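Local coordinates for glycosylation Associate Protein 1 (Streptococcus agalactiae serotype V, PDB 6OYC) that probably acts with its Gap2 and Gap3 partners in the glycosylation and export of surface glycoproteins through the accessory Sec system, perhaps by binding sugar, at residues 461-466 with 491-496; 96-99 with 103-106; 11-16 with 181-186; 331-336 with 367-372. All blocks are in the same frame, centred on the assembly; numbering follows the deposited sequence.

Contact 1: 461-466 with 491-496; sequences RKNGYI and LIYSID
Asn463, whose side chain rests against the ring of Tyr493, lies in a turn tied together at the carbonyl oxygen of Gly464: that atom accepts from Arg461 N at 2.7 Å and also from Tyr480 OH. The Asn463 amide is itself held at both ends by the chain just before it, with OD1 taking the backbone N-H of Glu459 and ND2 giving to Phe457 O. These two bonds hold the rotation of the amide, which lies tilted against the ring. OD1 lies over one face of the ring, the two planes are 31° apart, and the closest approach is from Asn463 ND2 to Tyr493 CE1 at 3.6 Å. With CG of Asn463 lodged between backbone N and carbonyl carbon (chi1 70°), CB also comes down on the ring, 3.7 Å from Tyr493 CD1. Strand 464-466, which leaves this turn, is one edge strand of the C-terminal parallel sheet, in a chain assigned to the GT-B clan, and Tyr493 projects to the turn from the long helix 484-502. Across the ring's long axis from CD1, Lys462 CB approaches Tyr493 CD2 obliquely, at 4.1 Å, before the lysine chain runs away from the helix. The Tyr493 OH is hydrogen-bonded to Glu459 OE2, and Lys497, one helical turn later, makes a cation-pi contact with the ring.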
# COMPACT_ATOMS: atom_id res chain seq x y z
N ARG A 461 11.84 -26.11 -3.78
CA ARG A 461 11.71 -27.28 -2.91
C ARG A 461 12.05 -26.98 -1.45
O ARG A 461 12.25 -27.91 -0.65
CB ARG A 461 12.55 -28.46 -3.41
CG ARG A 461 12.07 -29.07 -4.74
CD ARG A 461 13.06 -30.10 -5.29
NE ARG A 461 13.04 -31.32 -4.49
CZ ARG A 461 12.46 -32.45 -4.88
NH1 ARG A 461 11.86 -32.51 -6.07
NH2 ARG A 461 12.49 -33.52 -4.09
N LYS A 462 12.11 -25.72 -1.07
CA LYS A 462 12.29 -25.34 0.33
C LYS A 462 11.07 -24.62 0.88
O LYS A 462 10.57 -24.98 1.95
CB LYS A 462 13.53 -24.46 0.49
CG LYS A 462 14.85 -25.18 0.26
CD LYS A 462 16.01 -24.40 0.86
CE LYS A 462 17.34 -25.03 0.51
NZ LYS A 462 17.33 -26.51 0.77
N ASN A 463 10.59 -23.59 0.16
CA ASN A 463 9.37 -22.89 0.52
C ASN A 463 8.52 -22.65 -0.72
O ASN A 463 7.69 -21.73 -0.73
CB ASN A 463 9.67 -21.55 1.23
CG ASN A 463 10.28 -20.50 0.30
OD1 ASN A 463 11.03 -20.81 -0.64
ND2 ASN A 463 9.95 -19.23 0.56
N GLY A 464 8.74 -23.43 -1.76
CA GLY A 464 8.01 -23.24 -3.00
C GLY A 464 8.49 -24.23 -4.04
O GLY A 464 9.34 -25.09 -3.79
N TYR A 465 7.93 -24.09 -5.24
CA TYR A 465 8.21 -25.02 -6.32
C TYR A 465 8.10 -24.27 -7.63
O TYR A 465 7.06 -23.65 -7.91
CB TYR A 465 7.25 -26.21 -6.28
CG TYR A 465 7.69 -27.41 -7.09
CD1 TYR A 465 7.56 -27.43 -8.47
CD2 TYR A 465 8.23 -28.54 -6.46
CE1 TYR A 465 7.95 -28.53 -9.22
CE2 TYR A 465 8.62 -29.65 -7.21
CZ TYR A 465 8.48 -29.64 -8.58
OH TYR A 465 8.88 -30.74 -9.32
N ILE A 466 9.16 -24.32 -8.42
CA ILE A 466 9.21 -23.66 -9.72
C ILE A 466 8.93 -24.69 -10.80
O ILE A 466 9.70 -25.65 -10.97
CB ILE A 466 10.57 -22.97 -9.93
CG1 ILE A 466 10.89 -22.04 -8.75
CG2 ILE A 466 10.56 -22.18 -11.23
CD1 ILE A 466 12.17 -21.25 -8.93
N LEU A 491 7.02 -24.03 6.21
CA LEU A 491 6.70 -23.27 7.42
C LEU A 491 7.94 -23.04 8.27
O LEU A 491 8.19 -21.92 8.73
CB LEU A 491 5.62 -24.01 8.22
CG LEU A 491 5.04 -23.34 9.48
CD1 LEU A 491 4.88 -21.80 9.35
CD2 LEU A 491 3.72 -24.01 9.78
N ILE A 492 8.74 -24.09 8.46
CA ILE A 492 9.94 -23.97 9.29
C ILE A 492 10.94 -23.04 8.64
O ILE A 492 11.65 -22.28 9.32
CB ILE A 492 10.54 -25.37 9.53
CG1 ILE A 492 9.70 -26.13 10.55
CG2 ILE A 492 12.01 -25.27 9.94
CD1 ILE A 492 9.77 -27.64 10.38
N TYR A 493 11.03 -23.09 7.31
CA TYR A 493 11.94 -22.19 6.61
C TYR A 493 11.52 -20.75 6.82
O TYR A 493 12.37 -19.88 7.05
CB TYR A 493 11.96 -22.56 5.12
CG TYR A 493 12.61 -21.57 4.19
CD1 TYR A 493 11.98 -20.38 3.83
CD2 TYR A 493 13.85 -21.85 3.60
CE1 TYR A 493 12.57 -19.48 2.95
CE2 TYR A 493 14.44 -20.96 2.71
CZ TYR A 493 13.80 -19.78 2.39
OH TYR A 493 14.38 -18.88 1.51
N SER A 494 10.22 -20.47 6.74
CA SER A 494 9.75 -19.11 6.93
C SER A 494 9.99 -18.63 8.35
O SER A 494 10.48 -17.52 8.57
CB SER A 494 8.28 -19.01 6.55
OG SER A 494 8.10 -19.45 5.21
N ILE A 495 9.70 -19.50 9.34
CA ILE A 495 9.76 -19.09 10.75
C ILE A 495 11.15 -18.58 11.11
O ILE A 495 11.28 -17.60 11.85
CB ILE A 495 9.34 -20.27 11.64
CG1 ILE A 495 7.82 -20.41 11.62
CG2 ILE A 495 9.83 -20.06 13.05
CD1 ILE A 495 7.31 -21.70 12.20
N ASP A 496 12.20 -19.22 10.58
CA ASP A 496 13.55 -18.82 10.91
C ASP A 496 13.94 -17.53 10.20
O ASP A 496 14.51 -16.63 10.82
CB ASP A 496 14.54 -19.94 10.60
CG ASP A 496 14.19 -21.23 11.30
OD1 ASP A 496 14.44 -22.33 10.76
OD2 ASP A 496 13.69 -21.11 12.44

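Contact 2: 96-99 with 103-106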
# COMPACT_ATOMS: atom_id res chain seq x y z
N LEU A 96 -25.69 16.34 7.81
CA LEU A 96 -25.14 17.59 7.33
C LEU A 96 -26.26 18.53 6.87
O LEU A 96 -27.43 18.14 6.71
CB LEU A 96 -24.17 17.34 6.18
CG LEU A 96 -23.02 16.42 6.57
CD1 LEU A 96 -22.10 16.13 5.41
CD2 LEU A 96 -22.26 17.05 7.72
N ASN A 97 -25.88 19.80 6.65
CA ASN A 97 -26.85 20.83 6.28
C ASN A 97 -27.12 20.77 4.77
O ASN A 97 -26.81 21.68 4.01
CB ASN A 97 -26.36 22.20 6.71
CG ASN A 97 -26.51 22.42 8.20
OD1 ASN A 97 -27.46 21.97 8.81
ND2 ASN A 97 -25.55 23.09 8.80
N TRP A 98 -27.72 19.64 4.35
CA TRP A 98 -28.16 19.49 2.97
C TRP A 98 -29.25 20.51 2.65
O TRP A 98 -29.93 20.99 3.55
CB TRP A 98 -28.68 18.07 2.74
CG TRP A 98 -27.62 17.01 2.97
CD1 TRP A 98 -27.57 16.10 4.00
CD2 TRP A 98 -26.45 16.79 2.18
NE1 TRP A 98 -26.45 15.32 3.88
CE2 TRP A 98 -25.74 15.72 2.77
CE3 TRP A 98 -25.93 17.39 1.02
CZ2 TRP A 98 -24.54 15.24 2.24
CZ3 TRP A 98 -24.74 16.91 0.50
CH2 TRP A 98 -24.06 15.84 1.10
N PRO A 99 -29.42 20.88 1.38
CA PRO A 99 -30.64 21.61 1.00
C PRO A 99 -31.87 20.84 1.45
O PRO A 99 -31.89 19.60 1.43
CB PRO A 99 -30.56 21.68 -0.53
CG PRO A 99 -29.10 21.40 -0.88
CD PRO A 99 -28.58 20.52 0.21
N ASP A 103 -33.08 13.64 -1.19
CA ASP A 103 -33.28 12.21 -0.99
C ASP A 103 -31.97 11.47 -1.21
O ASP A 103 -31.08 11.94 -1.92
CB ASP A 103 -34.38 11.67 -1.93
CG ASP A 103 -34.07 11.93 -3.40
OD1 ASP A 103 -33.23 11.19 -3.96
OD2 ASP A 103 -34.67 12.85 -3.99
N PHE A 104 -31.83 10.30 -0.60
CA PHE A 104 -30.59 9.54 -0.66
C PHE A 104 -30.80 8.27 -1.48
O PHE A 104 -31.70 7.48 -1.18
CB PHE A 104 -30.10 9.18 0.75
CG PHE A 104 -29.92 10.37 1.66
CD1 PHE A 104 -29.10 11.42 1.30
CD2 PHE A 104 -30.56 10.41 2.89
CE1 PHE A 104 -28.92 12.52 2.16
CE2 PHE A 104 -30.39 11.49 3.75
CZ PHE A 104 -29.57 12.54 3.39
N THR A 105 -29.97 8.07 -2.48
CA THR A 105 -29.96 6.83 -3.24
C THR A 105 -28.71 6.06 -2.85
O THR A 105 -27.59 6.50 -3.15
CB THR A 105 -29.98 7.09 -4.75
OG1 THR A 105 -31.14 7.87 -5.10
CG2 THR A 105 -29.98 5.76 -5.53
N TYR A 106 -28.90 4.93 -2.16
CA TYR A 106 -27.81 4.04 -1.75
C TYR A 106 -27.50 3.07 -2.89
O TYR A 106 -28.33 2.23 -3.25
CB TYR A 106 -28.19 3.30 -0.47
CG TYR A 106 -28.04 4.15 0.77
CD1 TYR A 106 -28.80 5.33 0.94
CD2 TYR A 106 -27.12 3.82 1.76
CE1 TYR A 106 -28.66 6.12 2.07
CE2 TYR A 106 -26.95 4.63 2.89
CZ TYR A 106 -27.72 5.77 3.04
OH TYR A 106 -27.55 6.56 4.16
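Trp98 and Phe104 meet across well-separated backbones: the nearest CA atoms, those of Trp98 and Asp103, are 9.7 Å apart, and an inverse gamma turn centred on Asn97 leads into the tryptophan. The gap is bridged by the rings alone, in a T-shaped (edge-to-face) pair with centroids 5.6 Å apart and planes at 71°. Phe104 supplies the edge. Its CE1 approaches Trp98 NE1 at 4.1 Å and its CZ comes as close to Trp98 CD1, so the phenyl rim points at the five-membered ring of the indole, offset toward the rim of that face. Leu96 CB lies over the opposite face, also toward its rim. Strand 103-106 is the first strand, at one edge of the large antiparallel sheet, and Trp98 also touches Val113 of the adjacent strand 111-115 and Ile134 and Tyr136 of strand 131-138. Phe93 joins the cluster, meeting Phe104 edge-to-face while its carbonyl oxygen accepts the indole N-H. That bond probably limits the rotation of the indole. Over the face, C-H groups of Phe104 meet the electron-rich pyrrole ring, an attraction consistent with dispersion plus a weak quadrupolar fit.

Contact 3: 11-16 with 181-186; sequences ENRTWY and EYLREG
Arg13 is the first residue of 11-16 to reach across to Glu181 and Leu183. Its side chain leaves with CG anti to the backbone N (chi1 -169°) and stays extended to NE, which carries the guanidinium to the end of strand 177-182. There NH2 donates to Glu181 OE1 at 2.8 Å in a salt bridge. The acceptor lies close to the guanidinium plane, but the donor comes from well above the carboxylate plane, 54° out of it. A water accepts from Arg13 NE and donates to Glu181 OE2, giving the pair a second, indirect link. The methyl Leu183 CD2 sits over the centre of one guanidinium face, 3.6 Å from Arg13 CZ. This joins the loop that follows the first strand of the N-terminal parallel sheet to the large antiparallel sheet, whose neighbouring strand adds Gln168 OE1 as a second acceptor for Arg13 NH2 and Tyr170 OH as a partner for Glu181 OE1. Arg13 also opens a type I turn to Tyr16, closed by Tyr16 N to Arg13 O at 3.0 Å. Within it Thr14 CG2 lies on the Trp15 ring, which packs on helix 208-223. Tyr16 then brings its ring beneath the guanidinium, on the face opposite Leu183, while its OH bonds Gln168 NE2.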
# COMPACT_ATOMS: atom_id res chain seq x y z
N GLU A 11 0.64 9.77 -7.00
CA GLU A 11 1.34 9.65 -8.28
C GLU A 11 1.13 10.88 -9.16
O GLU A 11 2.03 11.28 -9.90
CB GLU A 11 0.83 8.42 -9.02
CG GLU A 11 1.90 7.49 -9.53
CD GLU A 11 1.31 6.24 -10.16
OE1 GLU A 11 0.12 6.26 -10.58
OE2 GLU A 11 2.04 5.24 -10.23
N ASN A 12 -0.07 11.45 -9.15
CA ASN A 12 -0.40 12.53 -10.08
C ASN A 12 -0.32 13.90 -9.45
O ASN A 12 -0.51 14.90 -10.15
CB ASN A 12 -1.78 12.27 -10.66
CG ASN A 12 -1.83 10.93 -11.37
OD1 ASN A 12 -0.99 10.65 -12.22
ND2 ASN A 12 -2.78 10.08 -10.98
N ARG A 13 -0.01 13.98 -8.16
CA ARG A 13 0.06 15.25 -7.45
C ARG A 13 0.84 14.96 -6.16
O ARG A 13 0.25 14.62 -5.13
CB ARG A 13 -1.36 15.78 -7.19
CG ARG A 13 -1.46 17.21 -6.68
CD ARG A 13 -2.92 17.56 -6.33
NE ARG A 13 -3.01 18.65 -5.36
CZ ARG A 13 -4.15 19.10 -4.82
NH1 ARG A 13 -5.30 18.55 -5.17
NH2 ARG A 13 -4.12 20.09 -3.91
N THR A 14 2.17 15.08 -6.24
CA THR A 14 3.08 14.46 -5.29
C THR A 14 2.66 14.69 -3.84
O THR A 14 2.59 13.74 -3.05
CB THR A 14 4.51 14.98 -5.50
OG1 THR A 14 4.95 14.63 -6.80
CG2 THR A 14 5.49 14.38 -4.47
N TRP A 15 2.41 15.94 -3.48
CA TRP A 15 2.29 16.30 -2.07
C TRP A 15 0.87 16.16 -1.55
O TRP A 15 0.59 16.60 -0.43
CB TRP A 15 2.83 17.73 -1.86
CG TRP A 15 4.19 17.88 -2.53
CD1 TRP A 15 4.47 18.53 -3.70
CD2 TRP A 15 5.44 17.32 -2.09
NE1 TRP A 15 5.80 18.42 -4.01
CE2 TRP A 15 6.42 17.68 -3.04
CE3 TRP A 15 5.82 16.55 -0.98
CZ2 TRP A 15 7.76 17.29 -2.92
CZ3 TRP A 15 7.15 16.17 -0.86
CH2 TRP A 15 8.10 16.54 -1.82
N TYR A 16 -0.02 15.54 -2.33
CA TYR A 16 -1.44 15.45 -2.02
C TYR A 16 -1.76 14.11 -1.33
O TYR A 16 -0.88 13.29 -1.05
CB TYR A 16 -2.26 15.64 -3.30
CG TYR A 16 -3.74 15.91 -3.08
CD1 TYR A 16 -4.16 17.01 -2.33
CD2 TYR A 16 -4.71 15.07 -3.61
CE1 TYR A 16 -5.50 17.26 -2.10
CE2 TYR A 16 -6.06 15.32 -3.40
CZ TYR A 16 -6.44 16.43 -2.65
OH TYR A 16 -7.75 16.69 -2.42
N GLU A 181 -4.09 26.75 -2.31
CA GLU A 181 -3.16 26.20 -3.29
C GLU A 181 -3.87 26.16 -4.64
O GLU A 181 -4.88 25.46 -4.78
CB GLU A 181 -2.69 24.79 -2.91
CG GLU A 181 -1.78 24.12 -3.95
CD GLU A 181 -1.56 22.61 -3.73
OE1 GLU A 181 -2.29 21.96 -2.94
OE2 GLU A 181 -0.64 22.07 -4.36
N TYR A 182 -3.34 26.89 -5.62
CA TYR A 182 -3.93 26.92 -6.95
C TYR A 182 -3.54 25.67 -7.73
O TYR A 182 -2.49 25.07 -7.51
CB TYR A 182 -3.51 28.21 -7.68
CG TYR A 182 -4.31 29.42 -7.21
CD1 TYR A 182 -3.97 30.08 -6.03
CD2 TYR A 182 -5.43 29.86 -7.91
CE1 TYR A 182 -4.70 31.17 -5.57
CE2 TYR A 182 -6.17 30.95 -7.46
CZ TYR A 182 -5.80 31.60 -6.29
OH TYR A 182 -6.54 32.67 -5.84
N LEU A 183 -4.42 25.29 -8.68
CA LEU A 183 -4.37 23.99 -9.35
C LEU A 183 -4.51 24.10 -10.86
O LEU A 183 -4.87 23.12 -11.51
CB LEU A 183 -5.47 23.06 -8.81
CG LEU A 183 -5.47 22.77 -7.30
CD1 LEU A 183 -6.69 21.94 -6.91
CD2 LEU A 183 -4.16 22.08 -6.86
N ARG A 184 -4.26 25.26 -11.44
CA ARG A 184 -4.42 25.43 -12.88
C ARG A 184 -3.10 25.21 -13.60
O ARG A 184 -2.03 25.23 -13.00
CB ARG A 184 -4.95 26.82 -13.20
CG ARG A 184 -6.37 27.00 -12.74
CD ARG A 184 -6.61 28.42 -12.28
NE ARG A 184 -8.02 28.71 -12.08
CZ ARG A 184 -8.46 29.71 -11.33
NH1 ARG A 184 -7.58 30.50 -10.71
NH2 ARG A 184 -9.76 29.92 -11.19
N GLU A 185 -3.19 25.00 -14.91
CA GLU A 185 -1.98 24.96 -15.72
C GLU A 185 -1.23 26.28 -15.59
O GLU A 185 -1.81 27.36 -15.73
CB GLU A 185 -2.33 24.69 -17.18
CG GLU A 185 -1.15 24.85 -18.14
CD GLU A 185 -0.42 23.53 -18.41
OE1 GLU A 185 0.83 23.54 -18.46
OE2 GLU A 185 -1.11 22.50 -18.57
N GLY A 186 0.07 26.19 -15.29
CA GLY A 186 0.89 27.37 -15.12
C GLY A 186 0.70 28.11 -13.82
O GLY A 186 1.36 29.15 -13.62
O HOH W 1 -0.68 19.56 -4.00

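Contact 4: 331-336 with 367-372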
# COMPACT_ATOMS: atom_id res chain seq x y z
N GLU A 331 -3.42 -20.04 -21.17
CA GLU A 331 -2.78 -20.42 -19.92
C GLU A 331 -3.81 -20.77 -18.85
O GLU A 331 -3.56 -21.65 -18.02
CB GLU A 331 -1.86 -19.30 -19.44
CG GLU A 331 -0.60 -19.19 -20.25
CD GLU A 331 0.10 -17.86 -20.09
OE1 GLU A 331 -0.49 -16.90 -19.53
OE2 GLU A 331 1.25 -17.76 -20.56
N LEU A 332 -4.97 -20.11 -18.86
CA LEU A 332 -6.02 -20.53 -17.95
C LEU A 332 -6.53 -21.90 -18.33
O LEU A 332 -6.74 -22.76 -17.46
CB LEU A 332 -7.16 -19.50 -17.94
CG LEU A 332 -6.72 -18.15 -17.37
CD1 LEU A 332 -7.81 -17.08 -17.48
CD2 LEU A 332 -6.23 -18.31 -15.93
N GLN A 333 -6.70 -22.14 -19.62
CA GLN A 333 -7.12 -23.45 -20.09
C GLN A 333 -6.15 -24.52 -19.61
O GLN A 333 -6.55 -25.48 -18.93
CB GLN A 333 -7.22 -23.44 -21.62
CG GLN A 333 -8.57 -23.01 -22.14
CD GLN A 333 -8.95 -23.74 -23.42
OE1 GLN A 333 -8.24 -24.65 -23.86
NE2 GLN A 333 -10.07 -23.35 -24.03
N LYS A 334 -4.86 -24.37 -19.93
CA LYS A 334 -3.89 -25.38 -19.51
C LYS A 334 -3.92 -25.57 -18.00
O LYS A 334 -3.73 -26.69 -17.51
CB LYS A 334 -2.48 -24.99 -19.97
CG LYS A 334 -2.15 -25.34 -21.42
CD LYS A 334 -1.42 -24.20 -22.13
CE LYS A 334 -0.27 -24.69 -23.00
NZ LYS A 334 -0.71 -25.67 -24.03
N SER A 335 -4.18 -24.49 -17.26
CA SER A 335 -4.20 -24.58 -15.80
C SER A 335 -5.41 -25.37 -15.31
O SER A 335 -5.27 -26.24 -14.44
CB SER A 335 -4.18 -23.18 -15.18
OG SER A 335 -2.96 -22.52 -15.48
N LEU A 336 -6.60 -25.06 -15.83
CA LEU A 336 -7.80 -25.80 -15.44
C LEU A 336 -7.63 -27.29 -15.66
O LEU A 336 -8.09 -28.10 -14.85
CB LEU A 336 -9.00 -25.31 -16.23
CG LEU A 336 -9.50 -23.91 -15.89
CD1 LEU A 336 -10.75 -23.65 -16.70
CD2 LEU A 336 -9.76 -23.79 -14.39
N TYR A 367 -13.71 -13.43 -15.19
CA TYR A 367 -14.65 -14.32 -14.50
C TYR A 367 -15.56 -15.03 -15.50
O TYR A 367 -15.79 -16.24 -15.38
CB TYR A 367 -15.48 -13.54 -13.48
CG TYR A 367 -16.54 -14.39 -12.85
CD1 TYR A 367 -16.23 -15.27 -11.83
CD2 TYR A 367 -17.85 -14.35 -13.32
CE1 TYR A 367 -17.21 -16.08 -11.26
CE2 TYR A 367 -18.83 -15.16 -12.76
CZ TYR A 367 -18.50 -16.03 -11.73
OH TYR A 367 -19.48 -16.82 -11.18
N ASP A 368 -16.08 -14.29 -16.48
CA ASP A 368 -16.92 -14.88 -17.52
C ASP A 368 -16.18 -15.97 -18.26
O ASP A 368 -16.73 -17.04 -18.53
CB ASP A 368 -17.39 -13.81 -18.52
CG ASP A 368 -18.48 -12.93 -17.97
OD1 ASP A 368 -19.12 -13.32 -16.98
OD2 ASP A 368 -18.70 -11.84 -18.53
N TYR A 369 -14.91 -15.72 -18.61
CA TYR A 369 -14.16 -16.76 -19.30
C TYR A 369 -13.93 -17.97 -18.39
O TYR A 369 -14.10 -19.11 -18.83
CB TYR A 369 -12.83 -16.21 -19.82
CG TYR A 369 -12.07 -17.27 -20.57
CD1 TYR A 369 -12.31 -17.51 -21.92
CD2 TYR A 369 -11.14 -18.06 -19.91
CE1 TYR A 369 -11.61 -18.51 -22.60
CE2 TYR A 369 -10.46 -19.05 -20.56
CZ TYR A 369 -10.69 -19.28 -21.90
OH TYR A 369 -9.98 -20.28 -22.51
N LEU A 370 -13.56 -17.74 -17.13
CA LEU A 370 -13.34 -18.86 -16.22
C LEU A 370 -14.60 -19.70 -16.06
O LEU A 370 -14.54 -20.93 -16.04
CB LEU A 370 -12.85 -18.37 -14.87
CG LEU A 370 -11.37 -18.10 -14.72
CD1 LEU A 370 -11.09 -17.66 -13.30
CD2 LEU A 370 -10.59 -19.35 -15.07
N LYS A 371 -15.76 -19.04 -15.95
CA LYS A 371 -17.01 -19.79 -15.83
C LYS A 371 -17.24 -20.67 -17.06
O LYS A 371 -17.61 -21.84 -16.92
CB LYS A 371 -18.18 -18.83 -15.61
CG LYS A 371 -19.38 -19.46 -14.89
CD LYS A 371 -20.59 -18.51 -14.81
CE LYS A 371 -21.89 -19.28 -14.51
NZ LYS A 371 -23.08 -18.83 -15.30
N GLU A 372 -17.02 -20.13 -18.26
CA GLU A 372 -17.28 -20.91 -19.47
C GLU A 372 -16.28 -22.05 -19.61
O GLU A 372 -16.65 -23.17 -19.98
CB GLU A 372 -17.24 -20.02 -20.71
CG GLU A 372 -18.57 -19.40 -21.09
CD GLU A 372 -19.67 -20.42 -21.25
OE1 GLU A 372 -19.37 -21.59 -21.62
OE2 GLU A 372 -20.84 -20.06 -21.01
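The ring of Tyr369 is the flat group on which this contact turns. His329 stacks on it, Gln333 CG lies at its edge near the ring plane, and Leu332 CB reaches it obliquely, 4.2 Å from Tyr369 CE2. The phenol end is closely approached by Gln333: CG lies only 3.1 Å from Tyr369 OH. The glutamine chain bends at chi2 (-146°) and runs across the phenol at about a right angle, with its amide plane turned only 21° from the ring plane. From there NE2 donates to Tyr369 OH at 3.4 Å, a long and weak bond that can add little to the contact. The apolar half lies deeper. Leu332 CD1 meets Leu370 CD2 at 4.3 Å, and with the Tyr369 ring these two leucines make a hydrophobic seam that passes from the exposed Gln333 side to a buried one. Helix 331-336 carries an extra internal tie facing away from the seam: Glu331 O accepts both Ser335 N and Ser335 OG, the latter at 2.8 Å, and the two donors arrive from opposite faces of the carbonyl plane. The short helical axes approach to 10.9 Å and run in roughly the same direction, 40° apart. Such co-directional helices are expected of successive beta-alpha-beta crossovers: helix 329-344 links strands 318-323 and 349-354, and helix 360-375 comes between 349-354 and 406-409. Leu336 and Leu370 both rest on Phe353 of the strand they share, while Tyr367 meets Phe408 of edge strand 406-409 edge-to-face.

Overall arrangement
From the N terminus, the loop holding 11-16 leaves the first strand of the N-terminal parallel sheet and waits until 181-186 for its partner, so contact 3 closes the longest loop. Contact 2, a short local closure at the first strand of the antiparallel sheet, is nested inside it; both touch that sheet, with centres 30 Å apart. The chain then returns to the N-terminal parallel sheet before entering the C-terminal one. There contact 4 pairs two helices flanking the sheet, and contact 1, next in series, joins the turn leading into the edge strand 464-466 to the later helix 484-502. Nothing crosses. Contacts 1 and 3 lie on opposite sides of the chain's centre.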